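Local atomic coordinates of group II chitinase (Ostrinia furnacalis, PDB entry 6JAW), a protein that probably binds chitin and hydrolyses its internal glycosidic linkages as an endochitinase, here represented by one glycoside hydrolase family 18 domain. Residues 198-203 / 211-216. Residues are numbered along the deposited sequence; the frame is centred on the assembly and turned at random.
Sequences YDYHGQ and VAPLYY. With BBO (2-[3-(morpholin-4-yl)propyl]-1H-benzo[de]isoquinoline-1,3(2H)-dione), chain B; NAG (2-acetamido-2-deoxy-beta-D-glucopyranose), chain C.
Val-211 meets Tyr-200 N with its carbonyl and Asp-199 with its side chain. Its O takes the one hydrogen bond between 198-203 and 211-216, from Tyr-200 N at 3.0 Å; the angle at the hydrogen is 146°, and the donor is tilted 31° from the carbonyl plane. The same oxygen is approached by Tyr-198 CA at 3.4 Å in a CH...O contact. With CG2 anti to the backbone N, Val-211 lays that methyl 3.6 Å from Asp-199 OD1, an oxygen already gripped by Tyr-251 OH and Gln-253 NE2 of strand 244-257. Those two bonds should help fix the carboxylate's rotation. Its other oxygen, OD2, accepts a hydrogen bond from the morpholine nitrogen N02 of the bound naphthalimide BBO, modelled at 2.4 Å, which is implausibly short for N to O, so its exact length is doubtful. Next along, Ala-212 sets its methyl against Tyr-198, CB to CB 3.9 Å. Pro-213 follows with its ring crossing that of Tyr-200, where CD comes to 3.5 Å from CD2; the far end of this tyrosine is tied through OH to Thr-230 OG1. Pro-213 CG also lies at the edge of the His-201 imidazole, 4.2 Å from CD2, while ND1 of that histidine is held by Asp-205. Two parts of the loop that follows barrel strand 192-195 thus fold back against each other and place a Tyr-Asp-Tyr run beside the bound ligand, at the C-terminal mouth of a family 18 TIM barrel, where the substrate cleft of this family lies.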
ATOM      1  N   TYR A 198       2.390   1.057   6.763  1.00 16.41           N
ATOM      2  CA  TYR A 198       3.521   1.898   6.388  1.00 18.42           C
ATOM      3  C   TYR A 198       3.049   3.344   6.417  1.00 19.29           C
ATOM      4  O   TYR A 198       1.874   3.626   6.666  1.00 17.50           O
ATOM      5  CB  TYR A 198       4.100   1.520   5.018  1.00 14.39           C
ATOM      6  CG  TYR A 198       3.073   1.264   3.944  1.00 15.03           C
ATOM      7  CD1 TYR A 198       2.396   2.314   3.331  1.00 17.45           C
ATOM      8  CD2 TYR A 198       2.784  -0.031   3.533  1.00 17.68           C
ATOM      9  CE1 TYR A 198       1.455   2.080   2.347  1.00 21.99           C
ATOM     10  CE2 TYR A 198       1.846  -0.277   2.545  1.00 17.77           C
ATOM     11  CZ  TYR A 198       1.185   0.780   1.955  1.00 20.76           C
ATOM     12  OH  TYR A 198       0.255   0.534   0.970  1.00 21.93           O
ATOM     13  N   ASP A 199       3.985   4.261   6.171  1.00 14.33           N
ATOM     14  CA  ASP A 199       3.757   5.695   6.346  1.00 13.59           C
ATOM     15  C   ASP A 199       3.309   6.027   7.764  1.00 16.61           C
ATOM     16  O   ASP A 199       2.515   6.946   7.976  1.00 18.22           O
ATOM     17  CB  ASP A 199       2.742   6.232   5.336  1.00 19.38           C
ATOM     18  CG  ASP A 199       3.265   6.209   3.925  1.00 25.32           C
ATOM     19  OD1 ASP A 199       4.496   6.073   3.736  1.00 23.46           O
ATOM     20  OD2 ASP A 199       2.437   6.298   3.006  1.00 30.73           O
ATOM     21  N   TYR A 200       3.799   5.277   8.751  1.00 16.50           N
ATOM     22  CA  TYR A 200       3.597   5.695  10.131  1.00 18.05           C
ATOM     23  C   TYR A 200       4.274   7.029  10.405  1.00 19.70           C
ATOM     24  O   TYR A 200       3.831   7.789  11.273  1.00 21.27           O
ATOM     25  CB  TYR A 200       4.142   4.644  11.091  1.00 15.04           C
ATOM     26  CG  TYR A 200       3.333   3.379  11.143  1.00 17.79           C
ATOM     27  CD1 TYR A 200       2.184   3.303  11.915  1.00 16.76           C
ATOM     28  CD2 TYR A 200       3.719   2.256  10.423  1.00 16.42           C
ATOM     29  CE1 TYR A 200       1.445   2.135  11.978  1.00 15.64           C
ATOM     30  CE2 TYR A 200       2.990   1.083  10.481  1.00 14.76           C
ATOM     31  CZ  TYR A 200       1.856   1.030  11.261  1.00 15.90           C
ATOM     32  OH  TYR A 200       1.120  -0.133  11.321  1.00 16.07           O
ATOM     33  N   HIS A 201       5.354   7.321   9.688  1.00 17.26           N
ATOM     34  CA  HIS A 201       6.126   8.531   9.909  1.00 19.72           C
ATOM     35  C   HIS A 201       6.565   9.092   8.570  1.00 18.50           C
ATOM     36  O   HIS A 201       6.793   8.350   7.611  1.00 19.92           O
ATOM     37  CB  HIS A 201       7.343   8.263  10.807  1.00 16.86           C
ATOM     38  CG  HIS A 201       6.981   7.777  12.174  1.00 22.62           C
ATOM     39  ND1 HIS A 201       6.337   8.570  13.099  1.00 24.62           N
ATOM     40  CD2 HIS A 201       7.144   6.567  12.763  1.00 20.65           C
ATOM     41  CE1 HIS A 201       6.130   7.875  14.204  1.00 28.90           C
ATOM     42  NE2 HIS A 201       6.612   6.657  14.025  1.00 29.11           N
ATOM     43  N   GLY A 202       6.663  10.411   8.517  1.00 17.51           N
ATOM     44  CA  GLY A 202       7.110  11.100   7.325  1.00 18.57           C
ATOM     45  C   GLY A 202       7.350  12.559   7.639  1.00 24.15           C
ATOM     46  O   GLY A 202       7.232  12.985   8.789  1.00 19.98           O
ATOM     47  N   GLN A 203       7.669  13.326   6.588  1.00 20.72           N
ATOM     48  CA  GLN A 203       7.996  14.743   6.748  1.00 20.02           C
ATOM     49  C   GLN A 203       6.942  15.499   7.555  1.00 23.38           C
ATOM     50  O   GLN A 203       7.278  16.444   8.275  1.00 26.66           O
ATOM     51  CB  GLN A 203       8.176  15.409   5.375  1.00 21.72           C
ATOM     52  CG  GLN A 203       6.910  15.461   4.512  1.00 24.42           C
ATOM     53  CD  GLN A 203       7.154  16.004   3.107  1.00 44.83           C
ATOM     54  OE1 GLN A 203       7.626  17.129   2.936  1.00 47.30           O
ATOM     55  NE2 GLN A 203       6.817  15.207   2.095  1.00 43.03           N
ATOM     56  N   VAL A 211       9.416   4.797   8.291  1.00 12.30           N
ATOM     57  CA  VAL A 211       8.221   4.644   7.463  1.00 13.94           C
ATOM     58  C   VAL A 211       7.324   3.511   7.953  1.00 11.40           C
ATOM     59  O   VAL A 211       6.097   3.618   7.872  1.00 13.07           O
ATOM     60  CB  VAL A 211       8.621   4.451   5.980  1.00 13.89           C
ATOM     61  CG1 VAL A 211       9.521   3.223   5.790  1.00 12.78           C
ATOM     62  CG2 VAL A 211       7.383   4.361   5.085  1.00 17.31           C
ATOM     63  N   ALA A 212       7.891   2.420   8.468  1.00 12.80           N
ATOM     64  CA  ALA A 212       7.099   1.227   8.785  1.00 13.88           C
ATOM     65  C   ALA A 212       7.735   0.419   9.906  1.00 13.21           C
ATOM     66  O   ALA A 212       8.245  -0.689   9.691  1.00 13.89           O
ATOM     67  CB  ALA A 212       6.900   0.356   7.547  1.00 13.10           C
ATOM     68  N   PRO A 213       7.673   0.920  11.138  1.00 11.99           N
ATOM     69  CA  PRO A 213       8.138   0.123  12.276  1.00 15.13           C
ATOM     70  C   PRO A 213       7.302  -1.134  12.423  1.00 17.20           C
ATOM     71  O   PRO A 213       6.079  -1.108  12.261  1.00 15.72           O
ATOM     72  CB  PRO A 213       7.935   1.055  13.478  1.00 14.40           C
ATOM     73  CG  PRO A 213       7.603   2.382  12.911  1.00 14.56           C
ATOM     74  CD  PRO A 213       7.012   2.156  11.575  1.00 13.73           C
ATOM     75  N   LEU A 214       7.982  -2.241  12.726  1.00 12.61           N
ATOM     76  CA  LEU A 214       7.298  -3.493  13.017  1.00 13.89           C
ATOM     77  C   LEU A 214       6.863  -3.553  14.478  1.00 19.69           C
ATOM     78  O   LEU A 214       5.722  -3.914  14.778  1.00 17.23           O
ATOM     79  CB  LEU A 214       8.206  -4.678  12.681  1.00 17.38           C
ATOM     80  CG  LEU A 214       7.690  -6.076  13.031  1.00 18.21           C
ATOM     81  CD1 LEU A 214       6.358  -6.353  12.341  1.00 15.38           C
ATOM     82  CD2 LEU A 214       8.716  -7.137  12.648  1.00 18.90           C
ATOM     83  N   TYR A 215       7.753  -3.203  15.400  1.00 16.98           N
ATOM     84  CA  TYR A 215       7.452  -3.277  16.820  1.00 16.32           C
ATOM     85  C   TYR A 215       7.614  -1.908  17.462  1.00 18.24           C
ATOM     86  O   TYR A 215       8.254  -1.005  16.914  1.00 20.04           O
ATOM     87  CB  TYR A 215       8.352  -4.295  17.539  1.00 20.15           C
ATOM     88  CG  TYR A 215       8.105  -5.717  17.110  1.00 21.73           C
ATOM     89  CD1 TYR A 215       6.861  -6.302  17.283  1.00 24.22           C
ATOM     90  CD2 TYR A 215       9.107  -6.471  16.520  1.00 21.75           C
ATOM     91  CE1 TYR A 215       6.622  -7.602  16.882  1.00 22.54           C
ATOM     92  CE2 TYR A 215       8.877  -7.775  16.121  1.00 24.50           C
ATOM     93  CZ  TYR A 215       7.630  -8.330  16.302  1.00 23.88           C
ATOM     94  OH  TYR A 215       7.385  -9.625  15.909  1.00 27.95           O
ATOM     95  N   TYR A 216       7.008  -1.773  18.637  1.00 21.01           N
ATOM     96  CA  TYR A 216       7.195  -0.590  19.459  1.00 18.78           C
ATOM     97  C   TYR A 216       8.678  -0.349  19.720  1.00 18.72           C
ATOM     98  O   TYR A 216       9.447  -1.285  19.954  1.00 23.83           O
ATOM     99  CB  TYR A 216       6.448  -0.763  20.783  1.00 20.82           C
ATOM    100  CG  TYR A 216       6.635   0.370  21.765  1.00 23.01           C
ATOM    101  CD1 TYR A 216       5.967   1.575  21.596  1.00 24.26           C
ATOM    102  CD2 TYR A 216       7.466   0.230  22.871  1.00 27.39           C
ATOM    103  CE1 TYR A 216       6.128   2.616  22.497  1.00 30.79           C
ATOM    104  CE2 TYR A 216       7.634   1.268  23.780  1.00 24.79           C
ATOM    105  CZ  TYR A 216       6.961   2.456  23.585  1.00 28.24           C
ATOM    106  OH  TYR A 216       7.120   3.493  24.476  1.00 32.87           O
TER
HETATM  107  C10 BBO B2101      -0.394  11.465   6.902  1.00 32.42           C
HETATM  108  C13 BBO B2101       1.236   9.098   2.832  1.00 41.62           C
HETATM  109  C15 BBO B2101       0.574   7.976   0.683  1.00 50.89           C
HETATM  110  C17 BBO B2101       2.442   5.110  -0.638  1.00 49.93           C
HETATM  111  C01 BBO B2101      -0.638  12.634   7.613  1.00 33.33           C
HETATM  112  C02 BBO B2101      -0.335  13.883   7.056  1.00 32.68           C
HETATM  113  C03 BBO B2101       0.215  13.960   5.777  1.00 35.66           C
HETATM  114  C04 BBO B2101       0.534  15.190   5.179  1.00 32.22           C
HETATM  115  C05 BBO B2101       1.087  15.205   3.890  1.00 37.50           C
HETATM  116  C06 BBO B2101       1.323  14.041   3.192  1.00 39.57           C
HETATM  117  C07 BBO B2101       1.012  12.853   3.778  1.00 36.59           C
HETATM  118  C08 BBO B2101       0.457  12.796   5.069  1.00 33.12           C
HETATM  119  C09 BBO B2101       0.149  11.550   5.643  1.00 31.75           C
HETATM  120  C11 BBO B2101       0.411  10.266   4.864  1.00 34.29           C
HETATM  121  C12 BBO B2101       1.275  11.574   3.004  1.00 37.31           C
HETATM  122  C14 BBO B2101       0.070   8.527   2.025  1.00 50.01           C
HETATM  123  C16 BBO B2101       1.303   5.779   0.147  1.00 55.55           C
HETATM  124  C18 BBO B2101       3.055   7.324  -1.189  1.00 63.58           C
HETATM  125  C19 BBO B2101       2.906   7.607   0.299  1.00 59.28           C
HETATM  126  N01 BBO B2101       0.960  10.320   3.567  1.00 40.16           N
HETATM  127  N02 BBO B2101       1.671   7.024   0.825  1.00 66.63           N
HETATM  128  O01 BBO B2101       0.100   9.035   5.436  1.00 44.85           O
HETATM  129  O02 BBO B2101       1.826  11.651   1.726  1.00 48.22           O
HETATM  130  O03 BBO B2101       3.255   5.961  -1.404  1.00 59.93           O
HETATM  131  C1  NAG C2102       2.737  -7.038  19.819  1.00 28.80           C
HETATM  132  C2  NAG C2102       3.708  -7.029  21.011  1.00 31.04           C
HETATM  133  C3  NAG C2102       3.091  -7.720  22.231  1.00 32.78           C
HETATM  134  C4  NAG C2102       1.699  -7.183  22.537  1.00 40.48           C
HETATM  135  C5  NAG C2102       0.828  -7.282  21.294  1.00 37.75           C
HETATM  136  C6  NAG C2102      -0.557  -6.709  21.495  1.00 37.34           C
HETATM  137  C7  NAG C2102       6.144  -7.070  20.704  1.00 28.08           C
HETATM  138  C8  NAG C2102       7.324  -7.905  20.317  1.00 30.95           C
HETATM  139  N2  NAG C2102       4.957  -7.680  20.654  1.00 27.50           N
HETATM  140  O3  NAG C2102       3.946  -7.501  23.347  1.00 40.43           O
HETATM  141  O4  NAG C2102       1.107  -7.930  23.593  1.00 53.11           O
HETATM  142  O5  NAG C2102       1.442  -6.537  20.232  1.00 35.70           O
HETATM  143  O6  NAG C2102      -0.661  -5.373  21.020  1.00 37.59           O
HETATM  144  O7  NAG C2102       6.258  -5.896  21.038  1.00 32.95           O